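Local atomic coordinates of putative cytoplasmic protein (Salmonella enterica subsp. enterica serovar Typhimurium, PDB entry 4J32), a protein that probably hydrolyses peptidoglycan as a type VI secretion amidase effector of the papain-like NlpC/P60 kind, and is inhibited by the immunity protein Tai4. Residues A[77-82]-A[89-94]; A[70-75]-A[97-102]. One frame throughout, in Å; residues are numbered along the deposited sequence. Where two conformers were deposited one is given.

Contact 1: A[77-82]-A[89-94]; sequences PYAKVS and YIYRVN
The ring of Y91 meets A79 obliquely, with CB of A79 3.5 Å from CZ of Y91, while V81 CG1 approaches the same ring at CE2, the two side chains crossing at about a right angle. CG of Y91 sits between its backbone N and carbonyl carbon (chi1 57°), which brings the ring against the A79-K80 backbone. One face of this ring carries a water over its centre, F53 stacks with it, and CE1 of Y91 lies over one face of the R92 guanidinium. The Y89 ring has V81 O at its edge, in plane. V81 and Y89 form an antiparallel hydrogen-bonded pair: V81 N to Y89 O is 3.0 Å and fairly straight (161°), Y89 N to V81 O 2.9 Å but more bent. Beyond K80 and I90 the chains diverge, and the water bridges them, donating to A79 O (2.7 Å) and accepting from R92 N (2.9 Å). Y78 CB rests against I90 CD1. L44 O and Q49 O of the Putative periplasmic protein chain bind the R92 guanidinium, and its V51 packs on V81 and Y91. These three residues thus give the immunity chain an apolar patch beside a positive group, consistent with carbonyl acceptors on that chain.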
loop_
_atom_site.group_PDB
_atom_site.type_symbol
_atom_site.label_atom_id
_atom_site.label_comp_id
_atom_site.label_asym_id
_atom_site.label_seq_id
_atom_site.Cartn_x
_atom_site.Cartn_y
_atom_site.Cartn_z
ATOM N N PRO A 77 -14.899 31.413 -0.723
ATOM C CA PRO A 77 -14.244 30.628 -1.779
ATOM C C PRO A 77 -13.241 29.588 -1.252
ATOM O O PRO A 77 -12.092 29.567 -1.701
ATOM C CB PRO A 77 -13.524 31.702 -2.611
ATOM C CG PRO A 77 -13.184 32.771 -1.611
ATOM C CD PRO A 77 -14.348 32.785 -0.638
ATOM N N TYR A 78 -13.687 28.745 -0.318
ATOM C CA TYR A 78 -12.865 27.704 0.316
ATOM C C TYR A 78 -13.702 26.441 0.494
ATOM O O TYR A 78 -14.897 26.521 0.790
ATOM C CB TYR A 78 -12.372 28.174 1.695
ATOM C CG TYR A 78 -11.635 29.492 1.591
ATOM C CD1 TYR A 78 -10.353 29.552 1.039
ATOM C CD2 TYR A 78 -12.254 30.680 1.976
ATOM C CE1 TYR A 78 -9.684 30.778 0.900
ATOM C CE2 TYR A 78 -11.596 31.908 1.848
ATOM C CZ TYR A 78 -10.317 31.938 1.314
ATOM O OH TYR A 78 -9.674 33.135 1.164
ATOM N N ALA A 79 -13.073 25.279 0.323
ATOM C CA ALA A 79 -13.770 24.018 0.513
ATOM C C ALA A 79 -14.259 23.903 1.964
ATOM O O ALA A 79 -13.513 24.175 2.905
ATOM C CB ALA A 79 -12.855 22.837 0.133
ATOM N N LYS A 80 -15.523 23.528 2.154
ATOM C CA LYS A 80 -16.080 23.441 3.502
ATOM C C LYS A 80 -17.235 22.449 3.503
ATOM O O LYS A 80 -17.803 22.156 2.452
ATOM C CB LYS A 80 -16.589 24.816 3.966
ATOM C CG LYS A 80 -17.776 25.339 3.145
ATOM C CD LYS A 80 -18.064 26.838 3.404
ATOM C CE LYS A 80 -17.197 27.760 2.559
ATOM N NZ LYS A 80 -17.573 27.694 1.108
ATOM N N VAL A 81 -17.532 21.919 4.684
ATOM C CA VAL A 81 -18.686 21.036 4.852
ATOM C C VAL A 81 -19.500 21.512 6.041
ATOM O O VAL A 81 -18.966 22.114 6.980
ATOM C CB VAL A 81 -18.293 19.546 5.038
ATOM C CG1 VAL A 81 -17.529 19.012 3.825
ATOM C CG2 VAL A 81 -17.439 19.356 6.273
ATOM N N SER A 82 -20.791 21.190 6.033
ATOM C CA SER A 82 -21.658 21.643 7.107
ATOM C C SER A 82 -21.580 20.736 8.349
ATOM O O SER A 82 -21.276 19.532 8.241
ATOM C CB SER A 82 -23.089 21.793 6.612
ATOM O OG SER A 82 -23.568 20.589 6.047
ATOM N N TYR A 89 -17.634 24.472 7.883
ATOM C CA TYR A 89 -16.346 24.109 8.464
ATOM C C TYR A 89 -15.341 23.849 7.373
ATOM O O TYR A 89 -15.496 22.910 6.581
ATOM C CB TYR A 89 -16.519 22.861 9.358
ATOM C CG TYR A 89 -17.388 23.147 10.560
ATOM C CD1 TYR A 89 -16.815 23.474 11.786
ATOM C CD2 TYR A 89 -18.793 23.151 10.456
ATOM C CE1 TYR A 89 -17.607 23.788 12.891
ATOM C CE2 TYR A 89 -19.598 23.465 11.558
ATOM C CZ TYR A 89 -18.987 23.775 12.771
ATOM O OH TYR A 89 -19.752 24.094 13.851
ATOM N N ILE A 90 -14.322 24.711 7.321
ATOM C CA ILE A 90 -13.196 24.576 6.402
ATOM C C ILE A 90 -12.296 23.431 6.864
ATOM O O ILE A 90 -12.017 23.302 8.058
ATOM C CB ILE A 90 -12.435 25.932 6.306
ATOM C CG1 ILE A 90 -13.277 26.947 5.503
ATOM C CG2 ILE A 90 -10.983 25.750 5.730
ATOM C CD1 ILE A 90 -12.695 28.410 5.544
ATOM N N TYR A 91 -11.848 22.599 5.929
ATOM C CA TYR A 91 -11.145 21.370 6.307
ATOM C C TYR A 91 -9.690 21.287 5.835
ATOM O O TYR A 91 -8.992 20.299 6.117
ATOM C CB TYR A 91 -11.959 20.124 5.919
ATOM C CG TYR A 91 -12.320 20.007 4.438
ATOM C CD1 TYR A 91 -11.425 19.454 3.534
ATOM C CD2 TYR A 91 -13.562 20.443 3.957
ATOM C CE1 TYR A 91 -11.748 19.312 2.173
ATOM C CE2 TYR A 91 -13.902 20.296 2.605
ATOM C CZ TYR A 91 -12.996 19.711 1.725
ATOM O OH TYR A 91 -13.279 19.577 0.386
ATOM N N ARG A 92 -9.242 22.311 5.113
ATOM C CA ARG A 92 -7.837 22.430 4.705
ATOM C C ARG A 92 -7.139 23.555 5.469
ATOM O O ARG A 92 -7.660 24.676 5.584
ATOM C CB ARG A 92 -7.715 22.676 3.197
ATOM C CG ARG A 92 -8.199 21.490 2.369
ATOM C CD ARG A 92 -8.068 21.756 0.848
ATOM N NE ARG A 92 -8.216 20.489 0.132
ATOM C CZ ARG A 92 -9.162 20.200 -0.767
ATOM N NH1 ARG A 92 -10.058 21.121 -1.136
ATOM N NH2 ARG A 92 -9.190 18.989 -1.329
ATOM N N VAL A 93 -5.944 23.246 5.961
ATOM C CA VAL A 93 -5.098 24.221 6.645
ATOM C C VAL A 93 -4.814 25.428 5.760
ATOM O O VAL A 93 -4.995 26.569 6.194
ATOM C CB VAL A 93 -3.772 23.587 7.122
ATOM C CG1 VAL A 93 -2.850 24.691 7.736
ATOM C CG2 VAL A 93 -4.096 22.502 8.181
ATOM N N ASN A 94 -4.419 25.188 4.512
ATOM C CA ASN A 94 -4.072 26.270 3.602
ATOM C C ASN A 94 -5.279 27.206 3.401
ATOM O O ASN A 94 -5.127 28.428 3.285
ATOM C CB ASN A 94 -3.562 25.716 2.264
ATOM C CG ASN A 94 -2.053 25.411 2.274
ATOM O OD1 ASN A 94 -1.314 25.860 3.168
ATOM N ND2 ASN A 94 -1.576 24.680 1.241
HETATM O O HOH W 1 -10.869 23.683 3.093
#

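Contact 2: A[70-75]-A[97-102]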
loop_
_atom_site.group_PDB
_atom_site.type_symbol
_atom_site.label_atom_id
_atom_site.label_comp_id
_atom_site.label_asym_id
_atom_site.label_seq_id
_atom_site.Cartn_x
_atom_site.Cartn_y
_atom_site.Cartn_z
ATOM N N PHE A 70 -18.803 34.973 14.354
ATOM C CA PHE A 70 -18.099 35.311 13.095
ATOM C C PHE A 70 -18.097 34.117 12.137
ATOM O O PHE A 70 -17.029 33.657 11.721
ATOM C CB PHE A 70 -16.679 35.841 13.386
ATOM C CG PHE A 70 -16.692 37.093 14.190
ATOM C CD1 PHE A 70 -16.658 38.330 13.560
ATOM C CD2 PHE A 70 -16.833 37.047 15.581
ATOM C CE1 PHE A 70 -16.722 39.508 14.306
ATOM C CE2 PHE A 70 -16.910 38.225 16.333
ATOM C CZ PHE A 70 -16.863 39.444 15.703
ATOM N N PRO A 71 -19.302 33.633 11.772
ATOM C CA PRO A 71 -19.412 32.378 11.032
ATOM C C PRO A 71 -18.811 32.494 9.636
ATOM O O PRO A 71 -18.826 33.571 9.013
ATOM C CB PRO A 71 -20.922 32.137 10.954
ATOM C CG PRO A 71 -21.511 33.525 11.028
ATOM C CD PRO A 71 -20.620 34.261 11.980
ATOM N N ILE A 72 -18.262 31.379 9.180
ATOM C CA ILE A 72 -17.770 31.237 7.810
ATOM C C ILE A 72 -18.955 31.255 6.848
ATOM O O ILE A 72 -19.882 30.437 6.965
ATOM C CB ILE A 72 -16.948 29.927 7.677
ATOM C CG1 ILE A 72 -15.670 30.037 8.542
ATOM C CG2 ILE A 72 -16.588 29.625 6.208
ATOM C CD1 ILE A 72 -14.967 28.694 8.777
ATOM N N ALA A 73 -18.933 32.190 5.906
ATOM C CA ALA A 73 -20.054 32.363 4.980
ATOM C C ALA A 73 -20.151 31.148 4.061
ATOM O O ALA A 73 -19.123 30.574 3.685
ATOM C CB ALA A 73 -19.884 33.638 4.162
ATOM N N ARG A 74 -21.379 30.767 3.711
ATOM C CA ARG A 74 -21.613 29.654 2.787
ATOM C C ARG A 74 -20.811 29.828 1.491
ATOM O O ARG A 74 -20.201 28.878 0.979
ATOM C CB ARG A 74 -23.102 29.543 2.458
ATOM C CG ARG A 74 -23.438 28.338 1.597
ATOM C CD ARG A 74 -24.744 28.509 0.843
ATOM N NE ARG A 74 -24.682 29.543 -0.194
ATOM C CZ ARG A 74 -24.176 29.369 -1.413
ATOM N NH1 ARG A 74 -23.658 28.204 -1.773
ATOM N NH2 ARG A 74 -24.179 30.372 -2.273
ATOM N N ASN A 75 -20.806 31.047 0.962
ATOM C CA ASN A 75 -20.160 31.275 -0.325
ATOM C C ASN A 75 -18.699 31.741 -0.285
ATOM O O ASN A 75 -18.169 32.201 -1.292
ATOM C CB ASN A 75 -21.012 32.212 -1.178
ATOM C CG ASN A 75 -20.987 33.630 -0.674
ATOM O OD1 ASN A 75 -20.479 33.905 0.423
ATOM N ND2 ASN A 75 -21.524 34.545 -1.467
ATOM N N ILE A 97 -5.915 29.332 6.585
ATOM C CA ILE A 97 -4.934 30.426 6.587
ATOM C C ILE A 97 -5.371 31.551 5.641
ATOM O O ILE A 97 -5.388 32.738 6.036
ATOM C CB ILE A 97 -3.513 29.911 6.245
ATOM C CG1 ILE A 97 -3.026 29.011 7.384
ATOM C CG2 ILE A 97 -2.540 31.110 6.086
ATOM C CD1 ILE A 97 -1.699 28.265 7.097
ATOM N N ASP A 98 -5.744 31.191 4.418
ATOM C CA ASP A 98 -6.139 32.187 3.421
ATOM C C ASP A 98 -7.423 32.899 3.834
ATOM O O ASP A 98 -7.563 34.114 3.631
ATOM C CB ASP A 98 -6.305 31.549 2.049
ATOM C CG ASP A 98 -4.980 31.216 1.393
ATOM O OD1 ASP A 98 -3.962 31.909 1.649
ATOM O OD2 ASP A 98 -4.962 30.254 0.602
ATOM N N TYR A 99 -8.351 32.138 4.429
ATOM C CA TYR A 99 -9.618 32.696 4.927
ATOM C C TYR A 99 -9.361 33.807 5.940
ATOM O O TYR A 99 -9.928 34.914 5.842
ATOM C CB TYR A 99 -10.505 31.597 5.558
ATOM C CG TYR A 99 -11.809 32.149 6.129
ATOM C CD1 TYR A 99 -12.962 32.249 5.333
ATOM C CD2 TYR A 99 -11.882 32.600 7.461
ATOM C CE1 TYR A 99 -14.181 32.774 5.871
ATOM C CE2 TYR A 99 -13.077 33.134 7.991
ATOM C CZ TYR A 99 -14.214 33.203 7.196
ATOM O OH TYR A 99 -15.359 33.733 7.732
ATOM N N LEU A 100 -8.497 33.522 6.909
ATOM C CA LEU A 100 -8.165 34.522 7.933
ATOM C C LEU A 100 -7.472 35.761 7.339
ATOM O O LEU A 100 -7.802 36.874 7.713
ATOM C CB LEU A 100 -7.332 33.892 9.058
ATOM C CG LEU A 100 -8.078 32.786 9.833
ATOM C CD1 LEU A 100 -7.070 31.903 10.523
ATOM C CD2 LEU A 100 -9.087 33.349 10.809
ATOM N N THR A 101 -6.573 35.551 6.381
ATOM C CA THR A 101 -5.867 36.647 5.702
ATOM C C THR A 101 -6.886 37.596 5.073
ATOM O O THR A 101 -6.694 38.815 5.082
ATOM C CB THR A 101 -4.896 36.098 4.625
ATOM O OG1 THR A 101 -3.935 35.227 5.249
ATOM C CG2 THR A 101 -4.168 37.225 3.922
ATOM N N HIS A 102 -7.989 37.040 4.567
ATOM C CA HIS A 102 -8.956 37.843 3.825
ATOM C C HIS A 102 -10.111 38.385 4.658
ATOM O O HIS A 102 -10.873 39.215 4.172
ATOM C CB HIS A 102 -9.456 37.088 2.594
ATOM C CG HIS A 102 -8.440 37.015 1.502
ATOM N ND1 HIS A 102 -7.538 35.981 1.393
ATOM C CD2 HIS A 102 -8.148 37.876 0.501
ATOM C CE1 HIS A 102 -6.749 36.193 0.354
ATOM N NE2 HIS A 102 -7.095 37.339 -0.201
HETATM O O HOH W 2 -15.167 34.744 10.147
HETATM O O HOH W 3 -17.082 34.517 5.734
#
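The hydroxyl of Y99 is gripped by two waters that tie it to the 70-75 backbone. It donates to one at 2.6 Å from Y99 OH, in the plane of the ring at its edge, and that water donates in turn to F70 O at 2.7 Å. The other water donates to Y99 OH at 2.8 Å and accepts from A73 N at 3.0 Å. The bridges reach the loop before and after I72, so the phenol end is anchored without any direct hydrogen bond between the segments. Between them I72 supplies the apolar part: its CG1 lies over one face of the Y99 ring, 4.2 Å from the centroid and 28° off the normal, a CH-pi contact. Y99 reaches the loop because its CG lies opposite the backbone N (chi1 178°), and the hydroxyl arrives 3.5 Å from I72 CA. N66 of helix 57-67 accepts from I72 N through its OD1. Both I72 and Y99 also touch L65 of that helix and I90 of strand 88-90, so the contact fastens the loop after helix 57-67 to helix 93-103, which also packs through I97 and L100 on strand 124-131.

Contact 1 is nested within the chain loop that contact 2 closes, and their centres lie 9 Å apart. Helix 93-103 serves both: R92, at its N-cap position, takes part in contact 1, and Y99 carries contact 2. K80 links them most directly, its NZ probably hydrogen-bonded to R74 O at 2.9 Å as well as to S76 O and Y78 O, so one ammonium gathers three carbonyls of residues 74-78. I90 also touches I72 and Y99, joining the hairpin to the ring contact. Their outer surroundings differ: 89-94 meets the immunity chain, whereas the side chain of P71 is about 4 Å from a bound 2-ethoxyethanol, probably from the crystallisation liquor, in a pocket that includes F70.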